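Local structure of capsid (Human calicivirus NLV/Boxer/2001/US, 4RDL) at residues N50-L55 with L201-Y206; V65-I70 with L233-V238; M117-I122 with D161-K166; A146-T151 with T196-L201. The protein forms the norovirus capsid, whose protruding (P) domain, the part described here, binds histo-blood group glycans such as Lewis y. All blocks are in the same frame, centred on the assembly; numbering follows the deposited sequence.

Interaction 1: residues N50-L55 with L201-Y206; sequences NGRVTL and LAPPIY
Arg-52 reaches across from one loop to the other and lays its guanidinium between Ala-202 and Ile-205, with the carbonyl of Pro-203 at its end. The bond is a forked one: NH1 and NH2 both donate to Pro-203 O, at 2.9 Å from NH1 and 2.8 Å from NH2. The oxygen lies in the guanidinium plane, whereas the donors are tilted from the plane of the carbonyl, and neither N-H points straight at it (142° and 148°). One face of the cation carries the Ala-202 methyl, CB standing 3.5 Å from NH1; the opposite face receives the end of Ile-205, whose CD1 comes within 3.7 Å of NH2. Bends at chi2 and chi3 fold the arginine chain, and its CB and CG also rest on Ala-202 CB. Outside the two loops, NH1 has a further hydrogen bond to Phe-48 O, while Gln-49 and Gln-47 bind the backbone N and O of Ala-202. Arg-52 is buried, and the partners named here are backbone carbonyls rather than carboxylates; the charge is probably balanced at least in part by peptide dipoles, and the apolar groups over both faces and the in-plane oxygen fix the rotation of the guanidinium.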
loop_
_atom_site.group_PDB
_atom_site.type_symbol
_atom_site.label_atom_id
_atom_site.label_comp_id
_atom_site.label_asym_id
_atom_site.label_seq_id
_atom_site.Cartn_x
_atom_site.Cartn_y
_atom_site.Cartn_z
ATOM N N ASN A 50 -1.403 9.585 10.877
ATOM C CA ASN A 50 -1.262 9.159 9.495
ATOM C C ASN A 50 -2.318 9.832 8.617
ATOM O O ASN A 50 -3.343 10.300 9.121
ATOM C CB ASN A 50 -1.310 7.635 9.390
ATOM C CG ASN A 50 -0.050 6.986 9.932
ATOM O OD1 ASN A 50 1.052 7.503 9.732
ATOM N ND2 ASN A 50 -0.202 5.868 10.632
ATOM N N GLY A 51 -2.046 9.906 7.317
ATOM C CA GLY A 51 -2.892 10.636 6.379
ATOM C C GLY A 51 -2.885 12.141 6.579
ATOM O O GLY A 51 -3.833 12.813 6.157
ATOM N N ARG A 52 -1.835 12.673 7.212
ATOM C CA ARG A 52 -1.749 14.100 7.520
ATOM C C ARG A 52 -0.737 14.809 6.621
ATOM O O ARG A 52 0.441 14.437 6.581
ATOM C CB ARG A 52 -1.372 14.317 8.990
ATOM C CG ARG A 52 -2.297 13.633 9.992
ATOM C CD ARG A 52 -3.735 14.177 9.915
ATOM N NE ARG A 52 -3.826 15.626 10.131
ATOM C CZ ARG A 52 -4.020 16.205 11.317
ATOM N NH1 ARG A 52 -4.160 15.464 12.409
ATOM N NH2 ARG A 52 -4.091 17.530 11.411
ATOM N N VAL A 53 -1.214 15.826 5.908
ATOM C CA VAL A 53 -0.402 16.603 4.973
ATOM C C VAL A 53 -1.139 17.913 4.698
ATOM O O VAL A 53 -2.364 17.954 4.721
ATOM C CB VAL A 53 -0.194 15.827 3.646
ATOM C CG1 VAL A 53 -1.519 15.664 2.891
ATOM C CG2 VAL A 53 0.860 16.485 2.768
ATOM N N THR A 54 -0.396 18.990 4.474
ATOM C CA THR A 54 -1.020 20.232 4.049
ATOM C C THR A 54 -1.363 20.148 2.560
ATOM O O THR A 54 -0.827 19.306 1.828
ATOM C CB THR A 54 -0.096 21.428 4.263
ATOM O OG1 THR A 54 1.105 21.242 3.500
ATOM C CG2 THR A 54 0.257 21.568 5.736
ATOM N N LEU A 55 -2.250 21.023 2.099
ATOM C CA LEU A 55 -2.593 21.032 0.677
ATOM C C LEU A 55 -1.394 21.367 -0.204
ATOM O O LEU A 55 -1.358 20.985 -1.382
ATOM C CB LEU A 55 -3.750 21.991 0.386
ATOM C CG LEU A 55 -5.056 21.650 1.099
ATOM C CD1 LEU A 55 -6.165 22.565 0.588
ATOM C CD2 LEU A 55 -5.429 20.178 0.896
ATOM N N LEU A 201 3.704 16.348 16.485
ATOM C CA LEU A 201 2.374 15.778 16.337
ATOM C C LEU A 201 1.578 16.616 15.346
ATOM O O LEU A 201 1.592 17.849 15.400
ATOM C CB LEU A 201 1.633 15.747 17.671
ATOM C CG LEU A 201 1.993 14.687 18.706
ATOM C CD1 LEU A 201 1.358 15.043 20.043
ATOM C CD2 LEU A 201 1.543 13.307 18.240
ATOM N N ALA A 202 0.886 15.950 14.434
ATOM C CA ALA A 202 -0.075 16.636 13.595
ATOM C C ALA A 202 -1.173 17.152 14.527
ATOM O O ALA A 202 -1.557 16.463 15.467
ATOM C CB ALA A 202 -0.629 15.689 12.558
ATOM N N PRO A 203 -1.669 18.373 14.285
ATOM C CA PRO A 203 -2.611 18.990 15.227
ATOM C C PRO A 203 -4.021 18.403 15.187
ATOM O O PRO A 203 -4.398 17.745 14.215
ATOM C CB PRO A 203 -2.646 20.452 14.765
ATOM C CG PRO A 203 -2.351 20.386 13.308
ATOM C CD PRO A 203 -1.354 19.258 13.152
ATOM N N PRO A 204 -4.806 18.640 16.244
ATOM C CA PRO A 204 -6.225 18.268 16.236
ATOM C C PRO A 204 -6.969 19.072 15.174
ATOM O O PRO A 204 -6.550 20.190 14.861
ATOM C CB PRO A 204 -6.710 18.687 17.634
ATOM C CG PRO A 204 -5.475 18.943 18.429
ATOM C CD PRO A 204 -4.439 19.383 17.459
ATOM N N ILE A 205 -8.045 18.516 14.625
ATOM C CA ILE A 205 -8.857 19.237 13.643
ATOM C C ILE A 205 -10.259 19.534 14.159
ATOM O O ILE A 205 -10.923 18.667 14.724
ATOM C CB ILE A 205 -8.994 18.463 12.314
ATOM C CG1 ILE A 205 -7.615 18.063 11.778
ATOM C CG2 ILE A 205 -9.769 19.304 11.298
ATOM C CD1 ILE A 205 -7.671 17.112 10.602
ATOM N N TYR A 206 -10.697 20.772 13.944
ATOM C CA TYR A 206 -12.044 21.218 14.303
ATOM C C TYR A 206 -12.756 21.769 13.080
ATOM O O TYR A 206 -12.133 22.415 12.234
ATOM C CB TYR A 206 -11.981 22.304 15.375
ATOM C CG TYR A 206 -11.239 21.879 16.614
ATOM C CD1 TYR A 206 -11.860 21.106 17.588
ATOM C CD2 TYR A 206 -9.915 22.241 16.809
ATOM C CE1 TYR A 206 -11.179 20.710 18.721
ATOM C CE2 TYR A 206 -9.230 21.849 17.935
ATOM C CZ TYR A 206 -9.865 21.084 18.887
ATOM O OH TYR A 206 -9.180 20.695 20.013
#

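Interaction 2: residues V65-I70 with L233-V238; sequences VSAACI and LPQEFV
The side-chain amide of Gln-235 is the flat group that bridges this contact: NE2 donates to Val-65 O at the edge, and Ile-70 CD1 lies over one face, offset toward the OE1 and CG side. The acceptor is in the amide plane, and the N-H points well at it, at 3.0 Å from NE2 to Val-65 O with an angle of 161°. At the carbonyl, NE2 stands above the Val-65 peptide plane (C=O...N 104°), not on a lone pair. The same NE2 also hydrogen-bonds Thr-64 O, so two successive carbonyls of one loop hold the amide nitrogen. The side chains of Ile-70 and Gln-235 run antiparallel alongside each other, which brings Ile-70 CD1 to 3.7 Å from Gln-235 OE1 and 3.9 Å from Gln-235 CG. Ala-67 CB touches that same CG, also at 3.9 Å. A chi1 of -177° extends the glutamine away from its helix, and the bend at chi2 turns the amide toward Val-65. Ser-66 OG accepts from Ala-68 N in an ST turn and also hydrogen-bonds Glu-236 of the second subunit. Pro-234 is at the N-cap of helix 235-244, and through Gln-235 the first turn of that helix meets the 3-10 turn 67-69, ahead of strand 72-80 and beside the dimer interface.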
loop_
_atom_site.group_PDB
_atom_site.type_symbol
_atom_site.label_atom_id
_atom_site.label_comp_id
_atom_site.label_asym_id
_atom_site.label_seq_id
_atom_site.Cartn_x
_atom_site.Cartn_y
_atom_site.Cartn_z
ATOM N N VAL A 65 4.737 8.829 2.186
ATOM C CA VAL A 65 4.214 8.898 0.832
ATOM C C VAL A 65 3.468 7.639 0.384
ATOM O O VAL A 65 2.361 7.729 -0.166
ATOM C CB VAL A 65 5.358 9.218 -0.162
ATOM C CG1 VAL A 65 4.879 9.141 -1.599
ATOM C CG2 VAL A 65 5.959 10.588 0.136
ATOM N N SER A 66 4.070 6.471 0.599
ATOM C CA SER A 66 3.528 5.235 0.040
ATOM C C SER A 66 2.549 4.503 0.954
ATOM O O SER A 66 2.787 4.362 2.163
ATOM C CB SER A 66 4.666 4.280 -0.345
ATOM O OG SER A 66 4.148 3.075 -0.900
ATOM N N ALA A 67 1.464 4.001 0.366
ATOM C CA ALA A 67 0.524 3.167 1.111
ATOM C C ALA A 67 1.191 1.890 1.620
ATOM O O ALA A 67 0.693 1.261 2.545
ATOM C CB ALA A 67 -0.692 2.829 0.259
ATOM N N ALA A 68 2.316 1.510 1.012
ATOM C CA ALA A 68 3.072 0.343 1.478
ATOM C C ALA A 68 3.643 0.521 2.888
ATOM O O ALA A 68 4.064 -0.450 3.513
ATOM C CB ALA A 68 4.204 -0.004 0.497
ATOM N N CYS A 69 3.637 1.746 3.402
ATOM C CA CYS A 69 4.182 1.999 4.730
ATOM C C CYS A 69 3.136 2.046 5.841
ATOM O O CYS A 69 3.479 2.093 7.019
ATOM C CB CYS A 69 4.962 3.316 4.730
ATOM S SG CYS A 69 6.369 3.303 3.600
ATOM N N ILE A 70 1.859 2.071 5.475
ATOM C CA ILE A 70 0.822 2.351 6.455
ATOM C C ILE A 70 0.666 1.251 7.503
ATOM O O ILE A 70 0.504 0.073 7.163
ATOM C CB ILE A 70 -0.534 2.592 5.763
ATOM C CG1 ILE A 70 -0.452 3.794 4.815
ATOM C CG2 ILE A 70 -1.640 2.796 6.803
ATOM C CD1 ILE A 70 -1.652 3.886 3.886
ATOM N N LEU A 233 -7.913 11.742 5.032
ATOM C CA LEU A 233 -7.567 11.817 3.605
ATOM C C LEU A 233 -7.234 10.439 3.043
ATOM O O LEU A 233 -6.598 9.631 3.720
ATOM C CB LEU A 233 -6.338 12.701 3.372
ATOM C CG LEU A 233 -6.402 14.218 3.480
ATOM C CD1 LEU A 233 -4.997 14.816 3.326
ATOM C CD2 LEU A 233 -7.375 14.795 2.444
ATOM N N PRO A 234 -7.616 10.186 1.781
ATOM C CA PRO A 234 -7.104 8.997 1.091
ATOM C C PRO A 234 -5.583 9.087 0.967
ATOM O O PRO A 234 -5.040 10.186 0.788
ATOM C CB PRO A 234 -7.740 9.094 -0.301
ATOM C CG PRO A 234 -8.932 10.007 -0.118
ATOM C CD PRO A 234 -8.491 10.999 0.917
ATOM N N GLN A 235 -4.899 7.953 1.053
ATOM C CA GLN A 235 -3.446 7.982 0.971
ATOM C C GLN A 235 -2.963 8.602 -0.344
ATOM O O GLN A 235 -1.970 9.328 -0.380
ATOM C CB GLN A 235 -2.861 6.582 1.122
ATOM C CG GLN A 235 -1.336 6.582 1.121
ATOM C CD GLN A 235 -0.763 7.402 2.263
ATOM O OE1 GLN A 235 -1.388 7.538 3.314
ATOM N NE2 GLN A 235 0.443 7.942 2.069
ATOM N N GLU A 236 -3.665 8.321 -1.435
ATOM C CA GLU A 236 -3.205 8.819 -2.719
ATOM C C GLU A 236 -3.383 10.341 -2.835
ATOM O O GLU A 236 -2.714 10.973 -3.642
ATOM C CB GLU A 236 -3.841 8.059 -3.883
ATOM C CG GLU A 236 -3.297 6.635 -4.066
ATOM C CD GLU A 236 -3.891 5.621 -3.089
ATOM O OE1 GLU A 236 -3.418 4.457 -3.085
ATOM O OE2 GLU A 236 -4.826 5.969 -2.327
ATOM N N PHE A 237 -4.257 10.933 -2.019
ATOM C CA PHE A 237 -4.279 12.400 -1.932
ATOM C C PHE A 237 -2.970 12.889 -1.318
ATOM O O PHE A 237 -2.411 13.900 -1.752
ATOM C CB PHE A 237 -5.432 12.910 -1.057
ATOM C CG PHE A 237 -6.730 13.123 -1.792
ATOM C CD1 PHE A 237 -7.282 12.125 -2.582
ATOM C CD2 PHE A 237 -7.432 14.309 -1.636
ATOM C CE1 PHE A 237 -8.495 12.322 -3.228
ATOM C CE2 PHE A 237 -8.651 14.511 -2.280
ATOM C CZ PHE A 237 -9.176 13.522 -3.075
ATOM N N VAL A 238 -2.498 12.193 -0.288
ATOM C CA VAL A 238 -1.260 12.596 0.379
ATOM C C VAL A 238 -0.091 12.609 -0.610
ATOM O O VAL A 238 0.626 13.611 -0.734
ATOM C CB VAL A 238 -0.920 11.681 1.585
ATOM C CG1 VAL A 238 0.419 12.087 2.199
ATOM C CG2 VAL A 238 -2.034 11.723 2.623
#

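Interaction 3: residues M117-I122 with D161-K166; sequences MTFVKI and DQFVGK
A chi1 of 67° puts CG of Phe-119 between its backbone N and carbonyl carbon, which directs the ring at Phe-163, and a chi1 of -61° turns Phe-163 to meet it from the opposite direction. The result is a T-shaped (edge-to-face) pair on the antiparallel sheet that holds strands 113-121 and 167-177, between the first of these strands and the loop that leads into the second. Phe-119 supplies the edge and Phe-163 the face: the planes stand at 85°, the centroids are 4.8 Å apart, and Phe-119 CE1 sits over the centre of the Phe-163 ring. The other face of Phe-163 is covered by CG of Gln-162, its neighbour in the chain. Lys-121 runs across the edge of Phe-163, its CG 3.8 Å from Phe-163 CD1 and close to the ring plane. The segment 161-166 begins as a 3-10 turn and continues through a type II turn from Phe-163 to Lys-166, which returns the chain to the aliphatic part of Lys-121. Lys-121 NZ and Lys-166 NZ both form salt bridges to Glu-126, one to each carboxylate oxygen, so the two ammonium groups share one carboxylate. Phe-163 also packs on Ile-77 of strand 72-80, and Phe-119 on Leu-170 and Val-136 of the strands flanking its own. At the polar rim, one water accepts from Lys-121 NZ at 2.9 Å and lies 2.7 Å from Gln-162 OE1; a second water links the same two groups, at 3.2 Å from Lys-121 NZ and 2.8 Å from Gln-162 OE1.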
loop_
_atom_site.group_PDB
_atom_site.type_symbol
_atom_site.label_atom_id
_atom_site.label_comp_id
_atom_site.label_asym_id
_atom_site.label_seq_id
_atom_site.Cartn_x
_atom_site.Cartn_y
_atom_site.Cartn_z
ATOM N N MET A 117 0.119 -7.873 15.566
ATOM C CA MET A 117 1.050 -7.711 14.457
ATOM C C MET A 117 1.472 -9.052 13.896
ATOM O O MET A 117 1.638 -10.034 14.629
ATOM C CB MET A 117 2.309 -6.962 14.910
ATOM C CG MET A 117 2.059 -5.680 15.695
ATOM S SD MET A 117 1.223 -4.385 14.766
ATOM C CE MET A 117 2.475 -3.898 13.591
ATOM N N THR A 118 1.677 -9.082 12.590
ATOM C CA THR A 118 2.359 -10.192 11.955
ATOM C C THR A 118 3.736 -9.675 11.565
ATOM O O THR A 118 3.868 -8.524 11.160
ATOM C CB THR A 118 1.583 -10.675 10.728
ATOM O OG1 THR A 118 0.377 -11.315 11.164
ATOM C CG2 THR A 118 2.405 -11.666 9.916
ATOM N N PHE A 119 4.773 -10.496 11.696
ATOM C CA PHE A 119 6.102 -10.013 11.349
ATOM C C PHE A 119 6.952 -11.043 10.627
ATOM O O PHE A 119 6.690 -12.250 10.689
ATOM C CB PHE A 119 6.849 -9.460 12.573
ATOM C CG PHE A 119 7.202 -10.499 13.609
ATOM C CD1 PHE A 119 8.348 -11.279 13.479
ATOM C CD2 PHE A 119 6.399 -10.681 14.726
ATOM C CE1 PHE A 119 8.673 -12.221 14.439
ATOM C CE2 PHE A 119 6.727 -11.614 15.693
ATOM C CZ PHE A 119 7.860 -12.385 15.546
ATOM N N VAL A 120 7.977 -10.545 9.942
ATOM C CA VAL A 120 8.957 -11.395 9.284
ATOM C C VAL A 120 10.358 -10.845 9.515
ATOM O O VAL A 120 10.559 -9.626 9.569
ATOM C CB VAL A 120 8.699 -11.488 7.759
ATOM C CG1 VAL A 120 7.377 -12.220 7.476
ATOM C CG2 VAL A 120 8.715 -10.110 7.096
ATOM N N LYS A 121 11.328 -11.744 9.648
ATOM C CA LYS A 121 12.724 -11.327 9.608
ATOM C C LYS A 121 13.005 -10.656 8.266
ATOM O O LYS A 121 12.444 -11.057 7.238
ATOM C CB LYS A 121 13.644 -12.537 9.811
ATOM C CG LYS A 121 13.527 -13.147 11.197
ATOM C CD LYS A 121 14.640 -14.164 11.471
ATOM C CE LYS A 121 14.536 -15.363 10.547
ATOM N NZ LYS A 121 15.543 -16.422 10.922
ATOM N N ILE A 122 13.845 -9.624 8.272
ATOM C CA ILE A 122 14.058 -8.826 7.062
ATOM C C ILE A 122 15.529 -8.739 6.612
ATOM O O ILE A 122 15.817 -8.223 5.545
ATOM C CB ILE A 122 13.407 -7.415 7.209
ATOM C CG1 ILE A 122 13.185 -6.744 5.845
ATOM C CG2 ILE A 122 14.196 -6.538 8.176
ATOM C CD1 ILE A 122 12.283 -7.537 4.916
ATOM N N ASP A 161 11.630 -15.985 21.343
ATOM C CA ASP A 161 13.043 -16.212 21.625
ATOM C C ASP A 161 13.912 -16.329 20.380
ATOM O O ASP A 161 15.029 -15.802 20.346
ATOM C CB ASP A 161 13.238 -17.438 22.518
ATOM C CG ASP A 161 12.917 -17.150 23.966
ATOM O OD1 ASP A 161 13.125 -15.996 24.399
ATOM O OD2 ASP A 161 12.455 -18.069 24.669
ATOM N N GLN A 162 13.409 -17.021 19.361
ATOM C CA GLN A 162 14.209 -17.260 18.167
ATOM C C GLN A 162 14.477 -15.959 17.427
ATOM O O GLN A 162 15.347 -15.903 16.554
ATOM C CB GLN A 162 13.533 -18.265 17.228
ATOM C CG GLN A 162 12.272 -17.749 16.549
ATOM C CD GLN A 162 11.978 -18.478 15.245
ATOM O OE1 GLN A 162 12.838 -18.574 14.365
ATOM N NE2 GLN A 162 10.766 -19.000 15.119
ATOM N N PHE A 163 13.726 -14.915 17.777
ATOM C CA PHE A 163 13.843 -13.633 17.083
ATOM C C PHE A 163 14.642 -12.584 17.844
ATOM O O PHE A 163 14.905 -11.501 17.322
ATOM C CB PHE A 163 12.455 -13.078 16.744
ATOM C CG PHE A 163 11.658 -13.974 15.848
ATOM C CD1 PHE A 163 12.012 -14.124 14.515
ATOM C CD2 PHE A 163 10.567 -14.672 16.334
ATOM C CE1 PHE A 163 11.294 -14.950 13.675
ATOM C CE2 PHE A 163 9.835 -15.506 15.498
ATOM C CZ PHE A 163 10.199 -15.646 14.171
ATOM N N VAL A 164 15.034 -12.895 19.072
ATOM C CA VAL A 164 15.815 -11.944 19.849
ATOM C C VAL A 164 17.132 -11.670 19.131
ATOM O O VAL A 164 17.862 -12.594 18.772
ATOM C CB VAL A 164 16.060 -12.429 21.291
ATOM C CG1 VAL A 164 17.047 -11.518 21.999
ATOM C CG2 VAL A 164 14.736 -12.484 22.049
ATOM N N GLY A 165 17.405 -10.390 18.906
ATOM C CA GLY A 165 18.590 -9.969 18.183
ATOM C C GLY A 165 18.376 -9.818 16.689
ATOM O O GLY A 165 19.272 -9.354 15.988
ATOM N N LYS A 166 17.196 -10.203 16.200
ATOM C CA LYS A 166 16.918 -10.175 14.766
ATOM C C LYS A 166 16.099 -8.951 14.370
ATOM O O LYS A 166 15.225 -8.511 15.118
ATOM C CB LYS A 166 16.143 -11.420 14.328
ATOM C CG LYS A 166 16.717 -12.742 14.802
ATOM C CD LYS A 166 18.051 -13.034 14.182
ATOM C CE LYS A 166 18.454 -14.486 14.465
ATOM N NZ LYS A 166 19.868 -14.759 14.113
HETATM O O HOH W 1 14.908 -16.954 13.683
HETATM O O HOH W 2 13.036 -18.280 11.557
#

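Interaction 4: residues A146-T151 with T196-L201; sequences APHLGT and TQASQL
A CH-pi contact between the imidazole of His-148 and the backbone of Ala-198 joins the turn between strands 145-146 and 151-154, at the margin of the sheet that also holds strand 83-89, to the long loop running from strand 167-177 to strand 213-220. Ala-198 CA lies 3.8 Å from the centroid of the His-148 ring and 16° off its normal, so the Ala-198 alpha carbon lies over one face, offset toward the rim. The Ala-198 methyl shares that face, with CB 3.8 Å from His-148 CG. Along the rim, Thr-196 places CG2 in the ring plane, 3.8 Å from His-148 CD2. Farther round, Ser-199 OG is 3.3 Å from His-148 CE1; a chi1 of 46° puts OG between the serine's backbone N and carbonyl carbon, from where it reaches the ring edge. On the histidine side, an extended chi1 (-172°) carries the imidazole from the 3-10 turn 147-149 onto Ala-198. ND1 is held from outside the two segments by a hydrogen bond to Ser-101 O, and Phe-99 makes an edge-to-face pair with the ring. These contacts set the rotation of a buried imidazole. Within the turn, Ala-146 O accepts from both Leu-149 N and Thr-151 N. Gly-150 and Thr-151 both face Ala-146, the arrangement of a G1 beta bulge at the close of a tight hairpin connection.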
loop_
_atom_site.group_PDB
_atom_site.type_symbol
_atom_site.label_atom_id
_atom_site.label_comp_id
_atom_site.label_asym_id
_atom_site.label_seq_id
_atom_site.Cartn_x
_atom_site.Cartn_y
_atom_site.Cartn_z
ATOM N N ALA A 146 6.674 3.328 24.134
ATOM C CA ALA A 146 7.475 4.544 24.058
ATOM C C ALA A 146 8.115 4.728 22.674
ATOM O O ALA A 146 9.327 4.938 22.564
ATOM C CB ALA A 146 8.553 4.532 25.160
ATOM N N PRO A 147 7.302 4.665 21.608
ATOM C CA PRO A 147 7.905 4.680 20.268
ATOM C C PRO A 147 8.700 5.958 19.980
ATOM O O PRO A 147 9.688 5.910 19.253
ATOM C CB PRO A 147 6.694 4.549 19.332
ATOM C CG PRO A 147 5.515 5.047 20.153
ATOM C CD PRO A 147 5.832 4.557 21.556
ATOM N N HIS A 148 8.282 7.081 20.555
ATOM C CA HIS A 148 8.990 8.344 20.372
ATOM C C HIS A 148 10.396 8.259 20.969
ATOM O O HIS A 148 11.309 8.963 20.526
ATOM C CB HIS A 148 8.205 9.480 21.031
ATOM C CG HIS A 148 8.747 10.848 20.752
ATOM N ND1 HIS A 148 8.921 11.334 19.473
ATOM C CD2 HIS A 148 9.117 11.846 21.587
ATOM C CE1 HIS A 148 9.388 12.568 19.533
ATOM N NE2 HIS A 148 9.516 12.904 20.803
ATOM N N LEU A 149 10.552 7.408 21.982
ATOM C CA LEU A 149 11.846 7.176 22.629
ATOM C C LEU A 149 12.612 6.057 21.931
ATOM O O LEU A 149 13.760 5.777 22.269
ATOM C CB LEU A 149 11.659 6.811 24.105
ATOM C CG LEU A 149 11.236 7.916 25.069
ATOM C CD1 LEU A 149 9.897 8.510 24.672
ATOM C CD2 LEU A 149 11.180 7.376 26.490
ATOM N N GLY A 150 11.956 5.394 20.983
ATOM C CA GLY A 150 12.592 4.354 20.194
ATOM C C GLY A 150 12.258 2.913 20.551
ATOM O O GLY A 150 12.803 1.993 19.925
ATOM N N THR A 151 11.382 2.699 21.535
ATOM C CA THR A 151 11.085 1.337 21.985
ATOM C C THR A 151 9.607 1.084 22.277
ATOM O O THR A 151 8.899 1.969 22.770
ATOM C CB THR A 151 11.902 0.939 23.244
ATOM O OG1 THR A 151 11.504 1.744 24.360
ATOM C CG2 THR A 151 13.398 1.110 23.003
ATOM N N THR A 196 7.808 12.746 27.700
ATOM C CA THR A 196 7.564 13.994 26.996
ATOM C C THR A 196 6.371 13.871 26.065
ATOM O O THR A 196 5.998 12.770 25.657
ATOM C CB THR A 196 8.797 14.393 26.171
ATOM O OG1 THR A 196 8.589 15.684 25.589
ATOM C CG2 THR A 196 9.053 13.372 25.070
ATOM N N GLN A 197 5.754 14.996 25.734
ATOM C CA GLN A 197 4.790 14.991 24.650
ATOM C C GLN A 197 5.584 14.878 23.360
ATOM O O GLN A 197 6.528 15.638 23.134
ATOM C CB GLN A 197 3.946 16.262 24.634
ATOM C CG GLN A 197 2.871 16.246 23.558
ATOM C CD GLN A 197 2.079 17.536 23.500
ATOM O OE1 GLN A 197 0.848 17.521 23.482
ATOM N NE2 GLN A 197 2.783 18.661 23.462
ATOM N N ALA A 198 5.214 13.919 22.521
ATOM C CA ALA A 198 5.953 13.686 21.294
ATOM C C ALA A 198 5.999 14.965 20.478
ATOM O O ALA A 198 5.015 15.698 20.386
ATOM C CB ALA A 198 5.323 12.562 20.491
ATOM N N SER A 199 7.158 15.249 19.899
ATOM C CA SER A 199 7.280 16.427 19.057
ATOM C C SER A 199 6.687 16.168 17.672
ATOM O O SER A 199 6.540 15.019 17.245
ATOM C CB SER A 199 8.738 16.884 18.961
ATOM O OG SER A 199 9.606 15.792 18.726
ATOM N N GLN A 200 6.317 17.246 16.995
ATOM C CA GLN A 200 5.831 17.166 15.623
ATOM C C GLN A 200 4.544 16.358 15.456
ATOM O O GLN A 200 4.309 15.761 14.405
ATOM C CB GLN A 200 6.931 16.621 14.707
ATOM C CG GLN A 200 8.159 17.516 14.659
ATOM C CD GLN A 200 7.822 18.932 14.227
ATOM O OE1 GLN A 200 7.103 19.141 13.249
ATOM N NE2 GLN A 200 8.333 19.913 14.962
ATOM N N LEU A 201 3.704 16.348 16.485
ATOM C CA LEU A 201 2.374 15.778 16.337
ATOM C C LEU A 201 1.578 16.616 15.346
ATOM O O LEU A 201 1.592 17.849 15.400
ATOM C CB LEU A 201 1.633 15.747 17.671
ATOM C CG LEU A 201 1.993 14.687 18.706
ATOM C CD1 LEU A 201 1.358 15.043 20.043
ATOM C CD2 LEU A 201 1.543 13.307 18.240
#

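From the N terminus, the loop ahead of strand 72-80 supplies the first halves of interactions 1 and 2. Residues 50-55 close a long loop at 201-206, and 65-70 close another at 233-238, so these two connections cross; they also touch, Val-53 packing on Leu-233 and Val-238. Interactions 3 and 4 both fall within the spans of these two and cross each other: 117-122 returns to 161-166, while 146-151 pairs with 196-201. Interaction 4 ends at Leu-201, where interaction 1 resumes. Interaction 3 stays at the sheet of strand 113-121; interactions 4 and 1 link that sheet's margin, through the loop before strand 213-220, to loop 50-55, which packs on helix 235-244. Interactions 2 and 3 border the second subunit.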